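Long-range contact in ectonucleoside triphosphate diphosphohydrolase 4 (PDB 6WG5), which belongs to the GDA1/CD39 family of nucleoside phosphatases, whose fold is related to that of actin-like ATPases: residues 386-396 / 431-442. Residues are numbered along the deposited sequence; the frame is centred on the assembly and turned at random.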
loop_
_atom_site.group_PDB
_atom_site.type_symbol
_atom_site.label_atom_id
_atom_site.label_comp_id
_atom_site.label_asym_id
_atom_site.label_seq_id
_atom_site.Cartn_x
_atom_site.Cartn_y
_atom_site.Cartn_z
ATOM N N GLU A 386 8.346 0.250 6.486
ATOM C CA GLU A 386 9.361 -0.286 7.388
ATOM C C GLU A 386 10.237 -1.333 6.713
ATOM O O GLU A 386 11.409 -1.481 7.076
ATOM C CB GLU A 386 8.695 -0.882 8.628
ATOM C CG GLU A 386 8.011 0.147 9.510
ATOM C CD GLU A 386 8.984 1.157 10.085
ATOM O OE1 GLU A 386 10.168 0.802 10.269
ATOM O OE2 GLU A 386 8.565 2.306 10.349
ATOM N N PHE A 387 9.696 -2.075 5.743
ATOM C CA PHE A 387 10.517 -3.045 5.027
ATOM C C PHE A 387 11.722 -2.378 4.375
ATOM O O PHE A 387 12.783 -3.000 4.248
ATOM C CB PHE A 387 9.680 -3.778 3.980
ATOM C CG PHE A 387 8.723 -4.774 4.564
ATOM C CD1 PHE A 387 9.173 -6.007 5.007
ATOM C CD2 PHE A 387 7.372 -4.480 4.671
ATOM C CE1 PHE A 387 8.295 -6.929 5.551
ATOM C CE2 PHE A 387 6.489 -5.396 5.213
ATOM C CZ PHE A 387 6.952 -6.622 5.651
ATOM N N TYR A 388 11.585 -1.118 3.965
ATOM C CA TYR A 388 12.706 -0.367 3.417
ATOM C C TYR A 388 13.485 0.372 4.499
ATOM O O TYR A 388 14.720 0.355 4.493
ATOM C CB TYR A 388 12.205 0.628 2.367
ATOM C CG TYR A 388 13.310 1.401 1.690
ATOM C CD1 TYR A 388 14.059 0.829 0.672
ATOM C CD2 TYR A 388 13.607 2.704 2.068
ATOM C CE1 TYR A 388 15.070 1.532 0.046
ATOM C CE2 TYR A 388 14.619 3.416 1.449
ATOM C CZ TYR A 388 15.347 2.824 0.439
ATOM O OH TYR A 388 16.357 3.525 -0.183
ATOM N N TYR A 389 12.785 1.021 5.431
ATOM C CA TYR A 389 13.466 1.770 6.482
ATOM C C TYR A 389 14.326 0.854 7.347
ATOM O O TYR A 389 15.415 1.243 7.782
ATOM C CB TYR A 389 12.441 2.509 7.342
ATOM C CG TYR A 389 11.572 3.479 6.575
ATOM C CD1 TYR A 389 12.094 4.250 5.546
ATOM C CD2 TYR A 389 10.225 3.620 6.879
ATOM C CE1 TYR A 389 11.301 5.138 4.845
ATOM C CE2 TYR A 389 9.424 4.505 6.181
ATOM C CZ TYR A 389 9.968 5.260 5.167
ATOM O OH TYR A 389 9.175 6.142 4.469
ATOM N N CYS A 390 13.857 -0.368 7.604
ATOM C CA CYS A 390 14.589 -1.289 8.463
ATOM C C CYS A 390 15.750 -1.974 7.753
ATOM O O CYS A 390 16.599 -2.567 8.429
ATOM C CB CYS A 390 13.643 -2.350 9.027
ATOM S SG CYS A 390 12.477 -1.723 10.263
ATOM N N THR A 391 15.809 -1.919 6.423
ATOM C CA THR A 391 16.941 -2.467 5.685
ATOM C C THR A 391 17.925 -1.403 5.226
ATOM O O THR A 391 19.108 -1.708 5.057
ATOM C CB THR A 391 16.464 -3.255 4.455
ATOM O OG1 THR A 391 15.655 -2.415 3.620
ATOM C CG2 THR A 391 15.667 -4.484 4.868
ATOM N N GLU A 392 17.473 -0.165 5.030
ATOM C CA GLU A 392 18.295 0.877 4.425
ATOM C C GLU A 392 18.736 1.967 5.388
ATOM O O GLU A 392 19.895 2.381 5.341
ATOM C CB GLU A 392 17.537 1.529 3.261
ATOM C CG GLU A 392 18.303 2.649 2.574
ATOM C CD GLU A 392 19.650 2.193 2.049
ATOM O OE1 GLU A 392 19.797 0.984 1.765
ATOM O OE2 GLU A 392 20.560 3.042 1.927
ATOM N N ASP A 393 17.852 2.449 6.263
ATOM C CA ASP A 393 18.111 3.709 6.955
ATOM C C ASP A 393 19.388 3.657 7.788
ATOM O O ASP A 393 20.153 4.629 7.813
ATOM C CB ASP A 393 16.912 4.092 7.819
ATOM C CG ASP A 393 15.850 4.848 7.035
ATOM O OD1 ASP A 393 15.884 4.805 5.786
ATOM O OD2 ASP A 393 14.983 5.489 7.665
ATOM N N VAL A 394 19.646 2.541 8.478
ATOM C CA VAL A 394 20.872 2.376 9.246
ATOM C C VAL A 394 21.689 1.180 8.775
ATOM O O VAL A 394 22.924 1.242 8.746
ATOM C CB VAL A 394 20.587 2.274 10.761
ATOM C CG1 VAL A 394 19.843 3.505 11.242
ATOM C CG2 VAL A 394 19.815 1.017 11.094
ATOM N N LEU A 395 21.034 0.081 8.399
ATOM C CA LEU A 395 21.770 -1.074 7.896
ATOM C C LEU A 395 22.271 -0.867 6.472
ATOM O O LEU A 395 23.225 -1.536 6.062
ATOM C CB LEU A 395 20.895 -2.328 7.968
ATOM C CG LEU A 395 20.294 -2.625 9.344
ATOM C CD1 LEU A 395 19.507 -3.933 9.323
ATOM C CD2 LEU A 395 21.372 -2.664 10.426
ATOM N N ARG A 396 21.650 0.036 5.712
ATOM C CA ARG A 396 22.177 0.462 4.415
ATOM C C ARG A 396 22.207 -0.685 3.410
ATOM O O ARG A 396 23.153 -0.826 2.630
ATOM C CB ARG A 396 23.569 1.076 4.574
ATOM C CG ARG A 396 23.589 2.344 5.405
ATOM C CD ARG A 396 22.967 3.507 4.650
ATOM N NE ARG A 396 23.819 4.692 4.693
ATOM C CZ ARG A 396 23.668 5.754 3.909
ATOM N NH1 ARG A 396 22.696 5.788 3.006
ATOM N NH2 ARG A 396 24.497 6.784 4.024
ATOM N N ALA A 431 21.504 7.102 6.776
ATOM C CA ALA A 431 20.732 7.809 5.765
ATOM C C ALA A 431 20.164 9.100 6.340
ATOM O O ALA A 431 19.782 9.163 7.511
ATOM C CB ALA A 431 19.602 6.920 5.246
ATOM N N SER A 432 20.111 10.140 5.504
ATOM C CA SER A 432 19.580 11.423 5.948
ATOM C C SER A 432 18.139 11.313 6.429
ATOM O O SER A 432 17.671 12.200 7.154
ATOM C CB SER A 432 19.679 12.449 4.818
ATOM O OG SER A 432 19.008 11.993 3.656
ATOM N N HIS A 433 17.427 10.251 6.045
ATOM C CA HIS A 433 16.063 10.044 6.517
ATOM C C HIS A 433 16.016 9.571 7.963
ATOM O O HIS A 433 14.987 9.742 8.625
ATOM C CB HIS A 433 15.351 9.026 5.620
ATOM C CG HIS A 433 13.948 8.719 6.046
ATOM N ND1 HIS A 433 13.611 7.572 6.733
ATOM C CD2 HIS A 433 12.794 9.408 5.880
ATOM C CE1 HIS A 433 12.312 7.568 6.972
ATOM N NE2 HIS A 433 11.792 8.672 6.465
ATOM N N ALA A 434 17.101 8.990 8.468
ATOM C CA ALA A 434 17.090 8.368 9.783
ATOM C C ALA A 434 17.209 9.424 10.873
ATOM O O ALA A 434 18.119 10.258 10.846
ATOM C CB ALA A 434 18.229 7.356 9.904
ATOM N N ASP A 435 16.286 9.382 11.827
ATOM C CA ASP A 435 16.288 10.253 12.992
ATOM C C ASP A 435 16.600 9.426 14.236
ATOM O O ASP A 435 16.889 8.229 14.159
ATOM C CB ASP A 435 14.947 10.982 13.118
ATOM C CG ASP A 435 13.762 10.035 13.101
ATOM O OD1 ASP A 435 13.969 8.814 13.264
ATOM O OD2 ASP A 435 12.620 10.514 12.930
ATOM N N LEU A 436 16.540 10.078 15.400
ATOM C CA LEU A 436 16.861 9.385 16.642
ATOM C C LEU A 436 15.842 8.300 16.964
ATOM O O LEU A 436 16.196 7.281 17.569
ATOM C CB LEU A 436 16.958 10.387 17.791
ATOM C CG LEU A 436 18.262 11.188 17.825
ATOM C CD1 LEU A 436 18.152 12.352 18.793
ATOM C CD2 LEU A 436 19.451 10.297 18.189
ATOM N N HIS A 437 14.582 8.493 16.574
ATOM C CA HIS A 437 13.588 7.436 16.744
ATOM C C HIS A 437 13.981 6.193 15.954
ATOM O O HIS A 437 13.872 5.068 16.454
ATOM C CB HIS A 437 12.214 7.944 16.309
ATOM C CG HIS A 437 11.088 7.019 16.648
ATOM N ND1 HIS A 437 10.809 5.884 15.918
ATOM C CD2 HIS A 437 10.160 7.068 17.635
ATOM C CE1 HIS A 437 9.766 5.269 16.444
ATOM N NE2 HIS A 437 9.353 5.967 17.487
ATOM N N ARG A 438 14.443 6.378 14.715
ATOM C CA ARG A 438 14.936 5.251 13.931
ATOM C C ARG A 438 16.119 4.584 14.620
ATOM O O ARG A 438 16.199 3.351 14.686
ATOM C CB ARG A 438 15.324 5.727 12.529
ATOM C CG ARG A 438 16.203 4.765 11.738
ATOM C CD ARG A 438 15.567 3.395 11.588
ATOM N NE ARG A 438 14.193 3.473 11.099
ATOM C CZ ARG A 438 13.381 2.427 10.975
ATOM N NH1 ARG A 438 13.800 1.208 11.303
ATOM N NH2 ARG A 438 12.145 2.599 10.527
ATOM N N LEU A 439 17.050 5.385 15.143
ATOM C CA LEU A 439 18.233 4.828 15.788
ATOM C C LEU A 439 17.855 3.995 17.008
ATOM O O LEU A 439 18.481 2.965 17.289
ATOM C CB LEU A 439 19.181 5.960 16.185
ATOM C CG LEU A 439 20.626 5.560 16.481
ATOM C CD1 LEU A 439 21.388 5.290 15.186
ATOM C CD2 LEU A 439 21.318 6.637 17.299
ATOM N N LYS A 440 16.826 4.421 17.740
ATOM C CA LYS A 440 16.461 3.765 18.990
ATOM C C LYS A 440 15.641 2.502 18.757
ATOM O O LYS A 440 15.848 1.494 19.441
ATOM C CB LYS A 440 15.689 4.747 19.868
ATOM C CG LYS A 440 15.072 4.154 21.120
ATOM C CD LYS A 440 14.599 5.270 22.040
ATOM C CE LYS A 440 13.830 4.750 23.240
ATOM N NZ LYS A 440 13.204 5.878 23.992
ATOM N N TYR A 441 14.714 2.529 17.800
ATOM C CA TYR A 441 13.764 1.440 17.608
ATOM C C TYR A 441 14.084 0.576 16.394
ATOM O O TYR A 441 13.278 -0.290 16.035
ATOM C CB TYR A 441 12.345 2.005 17.502
ATOM C CG TYR A 441 11.895 2.683 18.774
ATOM C CD1 TYR A 441 11.598 1.940 19.908
ATOM C CD2 TYR A 441 11.778 4.065 18.847
ATOM C CE1 TYR A 441 11.195 2.549 21.077
ATOM C CE2 TYR A 441 11.371 4.686 20.018
ATOM C CZ TYR A 441 11.082 3.922 21.129
ATOM O OH TYR A 441 10.677 4.524 22.301
ATOM N N GLN A 442 15.242 0.780 15.761
ATOM C CA GLN A 442 15.641 -0.075 14.646
ATOM C C GLN A 442 15.655 -1.543 15.053
ATOM O O GLN A 442 15.224 -2.411 14.286
ATOM C CB GLN A 442 17.020 0.348 14.131
ATOM C CG GLN A 442 17.770 -0.715 13.315
ATOM C CD GLN A 442 17.170 -0.948 11.942
ATOM O OE1 GLN A 442 16.430 -0.114 11.420
ATOM N NE2 GLN A 442 17.490 -2.090 11.347
HETATM O O HOH W 1 17.891 0.131 8.708
HETATM O O HOH W 2 13.730 6.547 9.582
#
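Arg438 reaches across to helix 386-392 and ends in a salt bridge with Glu386, NH2 to OE1 2.7 Å, on the syn side of a carboxylate turned only 26° from the guanidinium plane. Its CG, anti to the backbone N (chi1 164°), lies against Val394 CG1 and Asp393 CB, and bends at chi2 and chi3 then turn the guanidinium toward Glu386. Tyr389 CB packs over one guanidinium face, while NH1 donates to Gln442 OE1 and, over a longer 3.4 Å, to Cys390 SG; together with the Glu386 bridge these would restrict the group's rotation. Gln442, one helical turn on, sends NE2 to Cys390 O at 3.1 Å in a nearly straight bond; Val394 CG2 packs against its CG and CD. A water bridges Gln442 OE1, Tyr389 O and Val394 N. Helix 386-392 follows strand 381-385, which lies between strands 221-225 and 466-468 in one of the two mixed sheets, in a family of the actin-like ATPase clan, and meets the start of helix 436-456 almost perpendicularly. Nearer solvent, the His433 ring lies over one face of Tyr389 as an offset stack, planes 19° apart. His433 ND1 donates to Asp393 OD2 (2.7 Å), which lies in the imidazole plane. Ala431 N, at the start of the type I turn 431-434, donates to Asp393 O, and one face of the Arg396 guanidinium covers that nitrogen.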